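Local structure of Lmo2470 protein (Listeria monocytogenes EGD-e, 5HL3) at residues Asp43-Asp46 with Ala47-Gly50; Glu251-Ser254 with Asn255-Asp258; Asn133-Ile136 with Gly137-Asp141; Leu51-Thr55 with Ser56-Asn60. The protein interacts with afadin as the calcium-binding internalin InlP, a leucine-rich repeat protein, and facilitates the crossing of basement membranes by the bacterium. All coordinates share one frame; numbering follows the deposited sequence.

How the interactions relate
Four local contacts, at a helix end, a strand exit, a beta turn and a 3-10 segment, mark points along an elongated repeat protein. Interaction 1 ends helix 42-46 and runs on into interaction 4, which holds strand 50-53 and the turn after it; their centres lie 18 Å apart. Interaction 3 lies further along the chain, on strand 134-135, paired with 113-114 in a separate sheet, about 7 Å from interaction 4 between nearest atoms. Interaction 2 comes last, just before strand 260-261, the far edge of the ten-strand parallel sheet, its centre 54 Å from that of interaction 1. Calcium lies about 5 Å from the side chains of Leu-135 (interaction 3) and Glu-54 (interaction 4).

Interaction 1: residues Asp43-Asp46 with Ala47-Gly50; sequences DDLD and ALTG
Ala-47 and Leu-48 close the C-terminal end of helix 42-46 by local backbone bonds to Asp-43 and Leu-45, where the N-terminal helical part gives way to strand 50-53, the first of the parallel sheet. Ala-47 N donates to Asp-43 O at 3.1 Å, a last bond of alpha-helical spacing, bent to 139° at the hydrogen, and has a second, weak bond to Asp-44 O. Leu-48 N instead reaches Leu-45 O at 3.0 Å. That three-residue spacing tightens the final turn, and the donor stands above the carbonyl plane. With CG anti to its own carbonyl carbon (chi1 -60°), Leu-48 lays its branch over the same oxygen, CG lying 3.5 Å from Leu-45 O. Its CD1 meets Leu-45 CD2 at 4.3 Å, a loose apolar touch; Leu-45 also packs on Ala-69 and Phe-71, and Leu-48 on Leu-31. Water 1 is within bonding distance of two carbonyls, 2.9 Å from Leu-45 O and 2.8 Å from Leu-48 O. The acids face elsewhere: Asp-46 OD1 accepts from Gln-42 and Asn-72, while Asp-44 OD2 accepts from Asp-41 N, just before the helix. Asp-46 O is bonded by the amide of Asn-73, which binds calcium in a structure of this protein, though not in this chain. Such a short helix, tightened at its exit, is consistent with the EF-hand-like cap that precedes the repeats in internalins.

Interaction 2: residues Glu251-Ser254 with Asn255-Asp258; sequences ELPS and NVLD
Pro-253 and Ser-254 start a tight turn that Val-256 and Leu-257 complete, and its backbone bonds have the three-residue spacing of a 3-10 segment. Val-256 N points to Pro-253 O at 3.3 Å and Leu-257 N to Ser-254 O at 3.4 Å; both are weak by length, although the second is nearly straight at 167°.

Apolar contacts line the inner side. Leu-252 CD1 meets Leu-257 CD1 at 3.8 Å, methyl against methyl, the two side chains crossing at about a right angle. Leu-257 gets there with CG anti to the backbone N (chi1 -176°), whereas Leu-252 has CG beside its own N. The ring of Pro-253 is met by one branch of Val-256, CG to CG2 at 3.8 Å, and the same CG2 lies 3.6 Å from Pro-253 O. Leu-252 is further covered by Ile-286 and Met-290 of helix 285-292, and Val-256 by Leu-239.

Polar groups occupy the exposed side. Water 2 joins the two side chains, lying 2.8 Å from Ser-254 OG and donating to Asn-255 OD1 at 2.8 Å. Asn-232, from a loop earlier in the chain, bonds both Ser-254 OG and Asn-255 N, and Asn-255 ND2 goes on to Tyr-233 O, which fixes the amide's rotation. A 3-10 turn of this sort, leading from one leucine-rich coil to the strand 260-261, is typical of the convex side of internalin repeats.

Interaction 3: residues Asn133-Ile136 with Gly137-Asp141; sequences NNLI and GSIPD
The flat groups here are peptides, and Leu-135 CD2 lies over one of them. The methyl sits almost squarely over one face of the peptide joining Ser-138 to Ile-139, 3.8 Å from both Ser-138 C and Ile-139 N. In a separate touch it approaches Gly-137 O at 3.5 Å, from above the plane of that carbonyl. Leu-135 sends its branch forward over the chain that follows because CG is anti to the backbone N (chi1 -175°). A further 3.9 Å touch of CD2 on Ile-139 CG1 makes this an apolar contact between two buried side chains four residues apart. The backbones exchange no direct hydrogen bond; two waters do the bridging. Water 3 donates to Leu-135 O at 2.8 Å and to Gly-137 O at 2.7 Å. Water 4 does the same one residue on, to Ile-136 O at 2.7 Å and to Ser-138 O. Each of these four carbonyl oxygens thus accepts from a water. Gly-137, with positive phi (79°), lets the chain bend between them, while Ile-136 turns outward and keeps CG2 beside Gly-137 N.

The segment belongs to a leucine-rich repeat whose consensus asparagine, Asn-133, bonds Met-130 O and Ala-104 O. A bound calcium lies about 5 Å from the side chain of Leu-135, and Ile-139 shares a backbone bond with Glu-162, itself a calcium ligand. Strand 134-135 runs parallel to 113-114, with Asn-134 and Ile-136 bonded to Leu-114, and Leu-135 shares a backbone bond with Met-156.

Interaction 4: residues Leu51-Thr55 with Ser56-Asn60; sequences LGFET and STITN
Thr-55 O receives Ile-58 N at 3.3 Å, a bond almost straight at 167°, and closes a type I beta turn from Thr-55 to Ile-58. The donor stands 41° out of the carbonyl plane. Water 6 makes a weak approach to the same oxygen and lies 2.8 Å from Ile-58 O. Ile-58, with CG1 anti to the carbonyl carbon (chi1 -65°), runs its longer branch past Thr-55 O, CG1 at 3.4 Å, and on to Phe-53. There CD1 meets Phe-53 CD1 at 4.2 Å, the two side chains crossing at about a right angle. Thr-55 and Thr-57 lie side by side, pointing the same way, CG2 of the first 3.5 Å from OG1 of the second. Water 5 ties Ser-56 OG, at 2.6 Å, to Glu-54 O. Thr-55 OG1 is engaged by Asp-26 and Lys-25 of helix 21-30, and Asp-26 also holds Glu-54 N.

The turn thus links strand 50-53, an edge strand of the parallel sheet and paired with 76-79, to helix 60-63, which Thr-59 caps. Phe-53 and Ile-58 both touch Asp-26 of helix 21-30 and Met-63 of helix 60-63.

Interaction 1: residues Asp43-Asp46 with Ala47-Gly50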
ATOM      1  N   ASP A  43     -39.586   7.956 -12.825  1.00 12.14           N
ATOM      2  CA  ASP A  43     -39.040   9.297 -12.541  1.00 12.33           C
ATOM      3  C   ASP A  43     -38.329   9.323 -11.192  1.00 12.22           C
ATOM      4  O   ASP A  43     -37.299   9.989 -11.044  1.00 12.34           O
ATOM      5  CB  ASP A  43     -40.140  10.363 -12.539  1.00 12.63           C
ATOM      6  CG  ASP A  43     -40.432  10.960 -13.920  1.00 12.91           C
ATOM      7  OD1 ASP A  43     -39.957  10.455 -14.962  1.00 13.48           O
ATOM      8  OD2 ASP A  43     -41.149  11.999 -13.964  1.00 13.31           O
ATOM      9  N   ASP A  44     -38.838   8.603 -10.190  1.00 12.06           N
ATOM     10  CA  ASP A  44     -38.186   8.583  -8.884  1.00 12.01           C
ATOM     11  C   ASP A  44     -36.799   7.931  -8.980  1.00 11.81           C
ATOM     12  O   ASP A  44     -35.840   8.387  -8.364  1.00 11.88           O
ATOM     13  CB  ASP A  44     -39.043   7.834  -7.870  1.00 11.96           C
ATOM     14  CG  ASP A  44     -40.336   8.531  -7.527  1.00 12.25           C
ATOM     15  OD1 ASP A  44     -40.357   9.765  -7.357  1.00 12.80           O
ATOM     16  OD2 ASP A  44     -41.350   7.846  -7.430  1.00 12.27           O
ATOM     17  N   LEU A  45     -36.705   6.860  -9.747  1.00 11.65           N
ATOM     18  CA  LEU A  45     -35.418   6.181  -9.982  1.00 11.55           C
ATOM     19  C   LEU A  45     -34.464   7.088 -10.769  1.00 11.75           C
ATOM     20  O   LEU A  45     -33.250   7.182 -10.459  1.00 11.78           O
ATOM     21  CB  LEU A  45     -35.612   4.838 -10.676  1.00 11.48           C
ATOM     22  CG  LEU A  45     -36.354   3.769  -9.892  1.00 11.39           C
ATOM     23  CD1 LEU A  45     -36.686   2.621 -10.822  1.00 11.46           C
ATOM     24  CD2 LEU A  45     -35.591   3.277  -8.644  1.00 11.29           C
ATOM     25  N   ASP A  46     -34.991   7.767 -11.787  1.00 11.94           N
ATOM     26  CA  ASP A  46     -34.154   8.639 -12.619  1.00 12.25           C
ATOM     27  C   ASP A  46     -33.553   9.803 -11.842  1.00 12.45           C
ATOM     28  O   ASP A  46     -32.477  10.295 -12.207  1.00 12.71           O
ATOM     29  CB  ASP A  46     -34.959   9.183 -13.805  1.00 12.49           C
ATOM     30  CG  ASP A  46     -35.319   8.137 -14.835  1.00 12.45           C
ATOM     31  OD1 ASP A  46     -34.818   6.997 -14.813  1.00 12.31           O
ATOM     32  OD2 ASP A  46     -36.157   8.446 -15.694  1.00 12.63           O
ATOM     33  N   ALA A  47     -34.211  10.216 -10.755  1.00 12.42           N
ATOM     34  CA  ALA A  47     -33.654  11.280  -9.914  1.00 12.70           C
ATOM     35  C   ALA A  47     -32.401  10.858  -9.121  1.00 12.61           C
ATOM     36  O   ALA A  47     -31.722  11.717  -8.566  1.00 12.92           O
ATOM     37  CB  ALA A  47     -34.732  11.782  -8.974  1.00 12.80           C
ATOM     38  N   LEU A  48     -32.123   9.555  -9.031  1.00 12.25           N
ATOM     39  CA  LEU A  48     -30.948   9.074  -8.295  1.00 12.19           C
ATOM     40  C   LEU A  48     -29.670   9.185  -9.104  1.00 12.39           C
ATOM     41  O   LEU A  48     -29.600   8.757 -10.274  1.00 12.41           O
ATOM     42  CB  LEU A  48     -31.161   7.617  -7.936  1.00 11.83           C
ATOM     43  CG  LEU A  48     -32.374   7.314  -7.061  1.00 11.69           C
ATOM     44  CD1 LEU A  48     -32.526   5.821  -6.959  1.00 11.45           C
ATOM     45  CD2 LEU A  48     -32.206   7.972  -5.677  1.00 11.86           C
ATOM     46  N   THR A  49     -28.654   9.780  -8.496  1.00 12.64           N
ATOM     47  CA  THR A  49     -27.320   9.807  -9.091  1.00 12.90           C
ATOM     48  C   THR A  49     -26.307   9.004  -8.277  1.00 12.77           C
ATOM     49  O   THR A  49     -25.173   8.815  -8.715  1.00 12.99           O
ATOM     50  CB  THR A  49     -26.812  11.236  -9.294  1.00 13.46           C
ATOM     51  OG1 THR A  49     -26.809  11.933  -8.022  1.00 13.82           O
ATOM     52  CG2 THR A  49     -27.636  11.965 -10.301  1.00 13.67           C
ATOM     53  N   GLY A  50     -26.723   8.524  -7.116  1.00 12.50           N
ATOM     54  CA  GLY A  50     -25.880   7.680  -6.257  1.00 12.39           C
ATOM     55  C   GLY A  50     -26.730   6.765  -5.434  1.00 12.05           C
ATOM     56  O   GLY A  50     -27.919   7.056  -5.209  1.00 11.96           O
TER
HETATM   57  O   HOH W   1     -30.768   6.756 -11.873  1.00  9.63           O

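Interaction 2: residues Glu251-Ser254 with Asn255-Asp258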
ATOM      1  N   GLU A 251      23.106   1.089   1.559  1.00 11.98           N
ATOM      2  CA  GLU A 251      23.442   2.040   0.506  1.00 12.57           C
ATOM      3  C   GLU A 251      22.150   2.375  -0.209  1.00 12.15           C
ATOM      4  O   GLU A 251      21.319   1.492  -0.424  1.00 11.97           O
ATOM      5  CB  GLU A 251      24.470   1.465  -0.495  1.00 13.90           C
ATOM      6  CG  GLU A 251      24.999   2.478  -1.512  1.00 15.29           C
ATOM      7  CD  GLU A 251      26.046   1.928  -2.434  1.00 17.16           C
ATOM      8  OE1 GLU A 251      25.826   0.813  -2.972  1.00 19.38           O
ATOM      9  OE2 GLU A 251      27.075   2.625  -2.658  1.00 19.13           O
ATOM     10  N   LEU A 252      21.981   3.638  -0.574  1.00 12.18           N
ATOM     11  CA  LEU A 252      20.789   4.094  -1.311  1.00 12.11           C
ATOM     12  C   LEU A 252      21.077   4.105  -2.812  1.00 12.58           C
ATOM     13  O   LEU A 252      22.227   4.282  -3.243  1.00 13.02           O
ATOM     14  CB  LEU A 252      20.407   5.497  -0.873  1.00 12.07           C
ATOM     15  CG  LEU A 252      20.116   5.625   0.630  1.00 11.76           C
ATOM     16  CD1 LEU A 252      19.999   7.093   1.062  1.00 11.91           C
ATOM     17  CD2 LEU A 252      18.894   4.817   1.006  1.00 11.44           C
ATOM     18  N   PRO A 253      20.029   3.991  -3.640  1.00 12.60           N
ATOM     19  CA  PRO A 253      20.235   3.993  -5.096  1.00 13.16           C
ATOM     20  C   PRO A 253      20.638   5.366  -5.604  1.00 13.55           C
ATOM     21  O   PRO A 253      19.846   6.323  -5.573  1.00 13.44           O
ATOM     22  CB  PRO A 253      18.876   3.533  -5.655  1.00 13.09           C
ATOM     23  CG  PRO A 253      17.901   3.847  -4.581  1.00 12.53           C
ATOM     24  CD  PRO A 253      18.642   3.647  -3.285  1.00 12.22           C
ATOM     25  N   SER A 254      21.843   5.436  -6.131  1.00 14.11           N
ATOM     26  CA  SER A 254      22.448   6.709  -6.472  1.00 14.61           C
ATOM     27  C   SER A 254      21.738   7.492  -7.573  1.00 15.01           C
ATOM     28  O   SER A 254      21.752   8.730  -7.561  1.00 15.23           O
ATOM     29  CB  SER A 254      23.936   6.530  -6.824  1.00 15.27           C
ATOM     30  OG  SER A 254      24.123   5.805  -8.038  1.00 15.86           O
ATOM     31  N   ASN A 255      21.112   6.805  -8.523  1.00 15.19           N
ATOM     32  CA  ASN A 255      20.467   7.501  -9.642  1.00 15.69           C
ATOM     33  C   ASN A 255      19.290   8.379  -9.257  1.00 15.28           C
ATOM     34  O   ASN A 255      18.966   9.311  -9.962  1.00 15.74           O
ATOM     35  CB  ASN A 255      19.977   6.515 -10.711  1.00 16.05           C
ATOM     36  CG  ASN A 255      21.099   5.779 -11.387  1.00 16.75           C
ATOM     37  OD1 ASN A 255      22.268   6.212 -11.384  1.00 17.28           O
ATOM     38  ND2 ASN A 255      20.757   4.666 -12.017  1.00 16.99           N
ATOM     39  N   VAL A 256      18.684   8.075  -8.118  1.00 14.51           N
ATOM     40  CA  VAL A 256      17.481   8.761  -7.664  1.00 14.15           C
ATOM     41  C   VAL A 256      17.640   9.315  -6.258  1.00 13.70           C
ATOM     42  O   VAL A 256      16.655   9.600  -5.579  1.00 13.34           O
ATOM     43  CB  VAL A 256      16.268   7.797  -7.754  1.00 13.83           C
ATOM     44  CG1 VAL A 256      15.980   7.436  -9.203  1.00 14.42           C
ATOM     45  CG2 VAL A 256      16.464   6.554  -6.895  1.00 13.35           C
ATOM     46  N   LEU A 257      18.875   9.523  -5.830  1.00 13.85           N
ATOM     47  CA  LEU A 257      19.128   9.974  -4.453  1.00 13.53           C
ATOM     48  C   LEU A 257      18.417  11.280  -4.107  1.00 13.60           C
ATOM     49  O   LEU A 257      17.952  11.464  -2.977  1.00 13.26           O
ATOM     50  CB  LEU A 257      20.656  10.081  -4.223  1.00 13.87           C
ATOM     51  CG  LEU A 257      21.097  10.461  -2.797  1.00 13.67           C
ATOM     52  CD1 LEU A 257      20.514   9.617  -1.687  1.00 13.02           C
ATOM     53  CD2 LEU A 257      22.631  10.504  -2.758  1.00 14.14           C
ATOM     54  N   ASP A 258      18.270  12.169  -5.088  1.00 14.15           N
ATOM     55  CA  ASP A 258      17.587  13.447  -4.855  1.00 14.67           C
ATOM     56  C   ASP A 258      16.080  13.354  -4.621  1.00 14.04           C
ATOM     57  O   ASP A 258      15.455  14.340  -4.325  1.00 14.35           O
ATOM     58  CB  ASP A 258      17.891  14.474  -5.967  1.00 16.14           C
ATOM     59  CG  ASP A 258      17.479  14.011  -7.369  1.00 17.26           C
ATOM     60  OD1 ASP A 258      17.153  12.810  -7.551  1.00 18.19           O
ATOM     61  OD2 ASP A 258      17.588  14.859  -8.326  1.00 20.00           O
TER
HETATM   62  O   HOH W   2      24.211   7.741 -10.119  1.00 31.18           O

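Interaction 3: residues Asn133-Ile136 with Gly137-Asp141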
ATOM      1  N   ASN A 133     -10.595  -4.786   3.632  1.00 11.91           N
ATOM      2  CA  ASN A 133     -11.354  -6.024   3.536  1.00 12.08           C
ATOM      3  C   ASN A 133     -10.490  -7.132   2.944  1.00 12.12           C
ATOM      4  O   ASN A 133      -9.706  -6.895   2.022  1.00 11.96           O
ATOM      5  CB  ASN A 133     -12.591  -5.735   2.698  1.00 12.04           C
ATOM      6  CG  ASN A 133     -13.462  -4.661   3.335  1.00 12.04           C
ATOM      7  OD1 ASN A 133     -14.020  -4.877   4.394  1.00 12.23           O
ATOM      8  ND2 ASN A 133     -13.542  -3.486   2.712  1.00 11.87           N
ATOM      9  N   ASN A 134     -10.604  -8.320   3.506  1.00 12.37           N
ATOM     10  CA  ASN A 134      -9.785  -9.435   3.029  1.00 12.85           C
ATOM     11  C   ASN A 134     -10.246  -9.856   1.632  1.00 12.56           C
ATOM     12  O   ASN A 134     -11.401 -10.258   1.442  1.00 12.82           O
ATOM     13  CB  ASN A 134      -9.962 -10.626   3.986  1.00 13.93           C
ATOM     14  CG  ASN A 134      -9.235 -11.847   3.510  1.00 15.22           C
ATOM     15  OD1 ASN A 134      -8.090 -11.765   3.149  1.00 17.08           O
ATOM     16  ND2 ASN A 134      -9.929 -12.965   3.423  1.00 16.44           N
ATOM     17  N   LEU A 135      -9.363  -9.795   0.656  1.00 12.31           N
ATOM     18  CA  LEU A 135      -9.715 -10.199  -0.700  1.00 12.32           C
ATOM     19  C   LEU A 135      -9.920 -11.719  -0.772  1.00 12.63           C
ATOM     20  O   LEU A 135      -9.110 -12.487  -0.267  1.00 12.79           O
ATOM     21  CB  LEU A 135      -8.648  -9.775  -1.707  1.00 12.15           C
ATOM     22  CG  LEU A 135      -8.978 -10.054  -3.165  1.00 12.18           C
ATOM     23  CD1 LEU A 135     -10.048  -9.111  -3.624  1.00 12.05           C
ATOM     24  CD2 LEU A 135      -7.743  -9.923  -4.031  1.00 12.11           C
ATOM     25  N   ILE A 136     -11.031 -12.145  -1.390  1.00 12.75           N
ATOM     26  CA  ILE A 136     -11.281 -13.541  -1.694  1.00 13.07           C
ATOM     27  C   ILE A 136     -10.738 -13.789  -3.101  1.00 13.06           C
ATOM     28  O   ILE A 136     -11.160 -13.129  -4.046  1.00 13.15           O
ATOM     29  CB  ILE A 136     -12.779 -13.817  -1.690  1.00 13.23           C
ATOM     30  CG1 ILE A 136     -13.397 -13.509  -0.337  1.00 13.27           C
ATOM     31  CG2 ILE A 136     -13.034 -15.286  -2.044  1.00 13.61           C
ATOM     32  CD1 ILE A 136     -14.906 -13.477  -0.398  1.00 13.37           C
ATOM     33  N   GLY A 137      -9.774 -14.688  -3.225  1.00 13.30           N
ATOM     34  CA  GLY A 137      -9.190 -14.991  -4.533  1.00 13.42           C
ATOM     35  C   GLY A 137      -8.179 -13.957  -4.989  1.00 13.20           C
ATOM     36  O   GLY A 137      -7.407 -13.433  -4.197  1.00 13.34           O
ATOM     37  N   SER A 138      -8.133 -13.730  -6.293  1.00 13.29           N
ATOM     38  CA  SER A 138      -7.144 -12.840  -6.920  1.00 13.11           C
ATOM     39  C   SER A 138      -7.784 -11.594  -7.493  1.00 12.68           C
ATOM     40  O   SER A 138      -8.998 -11.519  -7.679  1.00 12.76           O
ATOM     41  CB  SER A 138      -6.427 -13.579  -8.057  1.00 13.53           C
ATOM     42  OG  SER A 138      -5.699 -14.679  -7.571  1.00 14.21           O
ATOM     43  N   ILE A 139      -6.968 -10.589  -7.731  1.00 12.32           N
ATOM     44  CA  ILE A 139      -7.407  -9.417  -8.475  1.00 12.16           C
ATOM     45  C   ILE A 139      -7.452  -9.855  -9.940  1.00 12.35           C
ATOM     46  O   ILE A 139      -6.442 -10.339 -10.461  1.00 12.47           O
ATOM     47  CB  ILE A 139      -6.409  -8.229  -8.367  1.00 11.98           C
ATOM     48  CG1 ILE A 139      -6.173  -7.847  -6.894  1.00 12.00           C
ATOM     49  CG2 ILE A 139      -6.901  -7.005  -9.179  1.00 11.89           C
ATOM     50  CD1 ILE A 139      -5.036  -6.862  -6.709  1.00 12.05           C
ATOM     51  N   PRO A 140      -8.602  -9.701 -10.622  1.00 12.42           N
ATOM     52  CA  PRO A 140      -8.649 -10.107 -12.044  1.00 12.65           C
ATOM     53  C   PRO A 140      -7.793  -9.232 -12.945  1.00 12.58           C
ATOM     54  O   PRO A 140      -7.557  -8.042 -12.640  1.00 12.35           O
ATOM     55  CB  PRO A 140     -10.130  -9.934 -12.428  1.00 12.71           C
ATOM     56  CG  PRO A 140     -10.758  -9.190 -11.363  1.00 12.49           C
ATOM     57  CD  PRO A 140      -9.898  -9.177 -10.142  1.00 12.33           C
ATOM     58  N   ASP A 141      -7.329  -9.809 -14.067  1.00 12.83           N
ATOM     59  CA  ASP A 141      -6.701  -9.014 -15.116  1.00 12.85           C
ATOM     60  C   ASP A 141      -7.904  -8.430 -15.903  1.00 12.92           C
ATOM     61  O   ASP A 141      -8.354  -8.994 -16.877  1.00 13.20           O
ATOM     62  CB  ASP A 141      -5.790  -9.884 -15.975  1.00 13.14           C
ATOM     63  CG  ASP A 141      -4.988  -9.091 -16.986  1.00 13.19           C
ATOM     64  OD1 ASP A 141      -4.907  -7.851 -16.876  1.00 12.98           O
ATOM     65  OD2 ASP A 141      -4.448  -9.735 -17.922  1.00 14.05           O
TER
HETATM   66  O   HOH W   3      -6.977 -13.764  -1.521  1.00 15.29           O
HETATM   67  O   HOH W   4     -11.442 -11.463  -6.204  1.00 12.68           O

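Interaction 4: residues Leu51-Thr55 with Ser56-Asn60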
ATOM      1  N   LEU A  51     -26.161   5.619  -5.063  1.00 11.92           N
ATOM      2  CA  LEU A  51     -26.813   4.669  -4.195  1.00 11.70           C
ATOM      3  C   LEU A  51     -25.900   4.388  -3.013  1.00 11.80           C
ATOM      4  O   LEU A  51     -24.721   4.031  -3.192  1.00 11.91           O
ATOM      5  CB  LEU A  51     -27.090   3.350  -4.900  1.00 11.54           C
ATOM      6  CG  LEU A  51     -28.014   3.418  -6.112  1.00 11.48           C
ATOM      7  CD1 LEU A  51     -28.010   2.099  -6.824  1.00 11.46           C
ATOM      8  CD2 LEU A  51     -29.408   3.848  -5.713  1.00 11.38           C
ATOM      9  N   GLY A  52     -26.444   4.532  -1.814  1.00 11.84           N
ATOM     10  CA  GLY A  52     -25.742   4.168  -0.580  1.00 11.97           C
ATOM     11  C   GLY A  52     -26.392   2.959   0.063  1.00 11.86           C
ATOM     12  O   GLY A  52     -27.615   2.812   0.026  1.00 11.78           O
ATOM     13  N   PHE A  53     -25.577   2.104   0.684  1.00 11.94           N
ATOM     14  CA  PHE A  53     -26.061   0.926   1.396  1.00 11.97           C
ATOM     15  C   PHE A  53     -25.445   0.867   2.772  1.00 12.23           C
ATOM     16  O   PHE A  53     -24.263   1.159   2.947  1.00 12.35           O
ATOM     17  CB  PHE A  53     -25.800  -0.354   0.585  1.00 11.88           C
ATOM     18  CG  PHE A  53     -26.525  -0.345  -0.725  1.00 11.70           C
ATOM     19  CD1 PHE A  53     -27.885  -0.552  -0.767  1.00 11.64           C
ATOM     20  CD2 PHE A  53     -25.885   0.012  -1.904  1.00 11.65           C
ATOM     21  CE1 PHE A  53     -28.604  -0.441  -1.962  1.00 11.50           C
ATOM     22  CE2 PHE A  53     -26.606   0.128  -3.096  1.00 11.54           C
ATOM     23  CZ  PHE A  53     -27.963  -0.094  -3.113  1.00 11.45           C
ATOM     24  N   GLU A  54     -26.254   0.531   3.757  1.00 12.39           N
ATOM     25  CA  GLU A  54     -25.778   0.523   5.153  1.00 12.74           C
ATOM     26  C   GLU A  54     -26.426  -0.515   6.040  1.00 12.97           C
ATOM     27  O   GLU A  54     -26.025  -0.658   7.186  1.00 13.31           O
ATOM     28  CB  GLU A  54     -25.975   1.906   5.760  1.00 12.97           C
ATOM     29  CG  GLU A  54     -27.446   2.279   5.874  1.00 13.29           C
ATOM     30  CD  GLU A  54     -27.737   3.578   6.616  1.00 14.06           C
ATOM     31  OE1 GLU A  54     -26.782   4.340   6.882  1.00 14.68           O
ATOM     32  OE2 GLU A  54     -28.946   3.793   6.890  1.00 15.22           O
ATOM     33  N   THR A  55     -27.387  -1.277   5.535  1.00 12.86           N
ATOM     34  CA  THR A  55     -28.084  -2.289   6.365  1.00 13.19           C
ATOM     35  C   THR A  55     -27.356  -3.615   6.175  1.00 13.25           C
ATOM     36  O   THR A  55     -27.285  -4.167   5.062  1.00 13.03           O
ATOM     37  CB  THR A  55     -29.580  -2.355   6.034  1.00 13.19           C
ATOM     38  OG1 THR A  55     -30.151  -1.067   6.325  1.00 13.24           O
ATOM     39  CG2 THR A  55     -30.299  -3.368   6.904  1.00 13.65           C
ATOM     40  N   SER A  56     -26.855  -4.143   7.290  1.00 13.63           N
ATOM     41  CA  SER A  56     -25.939  -5.301   7.243  1.00 13.78           C
ATOM     42  C   SER A  56     -26.585  -6.664   7.037  1.00 14.03           C
ATOM     43  O   SER A  56     -25.867  -7.663   6.958  1.00 14.24           O
ATOM     44  CB  SER A  56     -25.023  -5.292   8.462  1.00 14.13           C
ATOM     45  OG  SER A  56     -24.083  -4.228   8.353  1.00 13.93           O
ATOM     46  N   THR A  57     -27.907  -6.715   6.915  1.00 14.08           N
ATOM     47  CA  THR A  57     -28.592  -7.951   6.567  1.00 14.36           C
ATOM     48  C   THR A  57     -28.646  -8.182   5.062  1.00 14.04           C
ATOM     49  O   THR A  57     -29.085  -9.231   4.635  1.00 14.32           O
ATOM     50  CB  THR A  57     -30.039  -7.953   7.098  1.00 14.66           C
ATOM     51  OG1 THR A  57     -30.728  -6.818   6.567  1.00 14.26           O
ATOM     52  CG2 THR A  57     -30.068  -7.941   8.625  1.00 15.18           C
ATOM     53  N   ILE A  58     -28.223  -7.205   4.258  1.00 13.54           N
ATOM     54  CA  ILE A  58     -28.180  -7.407   2.809  1.00 13.31           C
ATOM     55  C   ILE A  58     -27.118  -8.470   2.498  1.00 13.57           C
ATOM     56  O   ILE A  58     -26.036  -8.435   3.069  1.00 13.64           O
ATOM     57  CB  ILE A  58     -27.880  -6.070   2.079  1.00 12.83           C
ATOM     58  CG1 ILE A  58     -29.056  -5.089   2.301  1.00 12.67           C
ATOM     59  CG2 ILE A  58     -27.659  -6.320   0.588  1.00 12.69           C
ATOM     60  CD1 ILE A  58     -28.778  -3.691   1.833  1.00 12.32           C
ATOM     61  N   THR A  59     -27.424  -9.402   1.597  1.00 13.78           N
ATOM     62  CA  THR A  59     -26.504 -10.469   1.210  1.00 14.15           C
ATOM     63  C   THR A  59     -26.197 -10.364  -0.268  1.00 14.00           C
ATOM     64  O   THR A  59     -26.751  -9.503  -0.965  1.00 13.62           O
ATOM     65  CB  THR A  59     -27.178 -11.850   1.422  1.00 14.77           C
ATOM     66  OG1 THR A  59     -28.262 -11.995   0.485  1.00 14.77           O
ATOM     67  CG2 THR A  59     -27.700 -11.982   2.846  1.00 15.02           C
ATOM     68  N   ASN A  60     -25.317 -11.217  -0.772  1.00 14.38           N
ATOM     69  CA  ASN A  60     -25.073 -11.229  -2.218  1.00 14.40           C
ATOM     70  C   ASN A  60     -26.357 -11.407  -3.003  1.00 14.45           C
ATOM     71  O   ASN A  60     -26.583 -10.742  -4.015  1.00 14.22           O
ATOM     72  CB  ASN A  60     -24.124 -12.338  -2.619  1.00 15.01           C
ATOM     73  CG  ASN A  60     -22.710 -12.116  -2.130  1.00 15.02           C
ATOM     74  OD1 ASN A  60     -22.383 -11.052  -1.631  1.00 14.56           O
ATOM     75  ND2 ASN A  60     -21.868 -13.098  -2.319  1.00 15.61           N
TER
HETATM   76  O   HOH W   5     -25.110  -2.189   9.667  1.00 20.14           O
HETATM   77  O   HOH W   6     -24.637  -6.224   4.164  1.00 11.04           O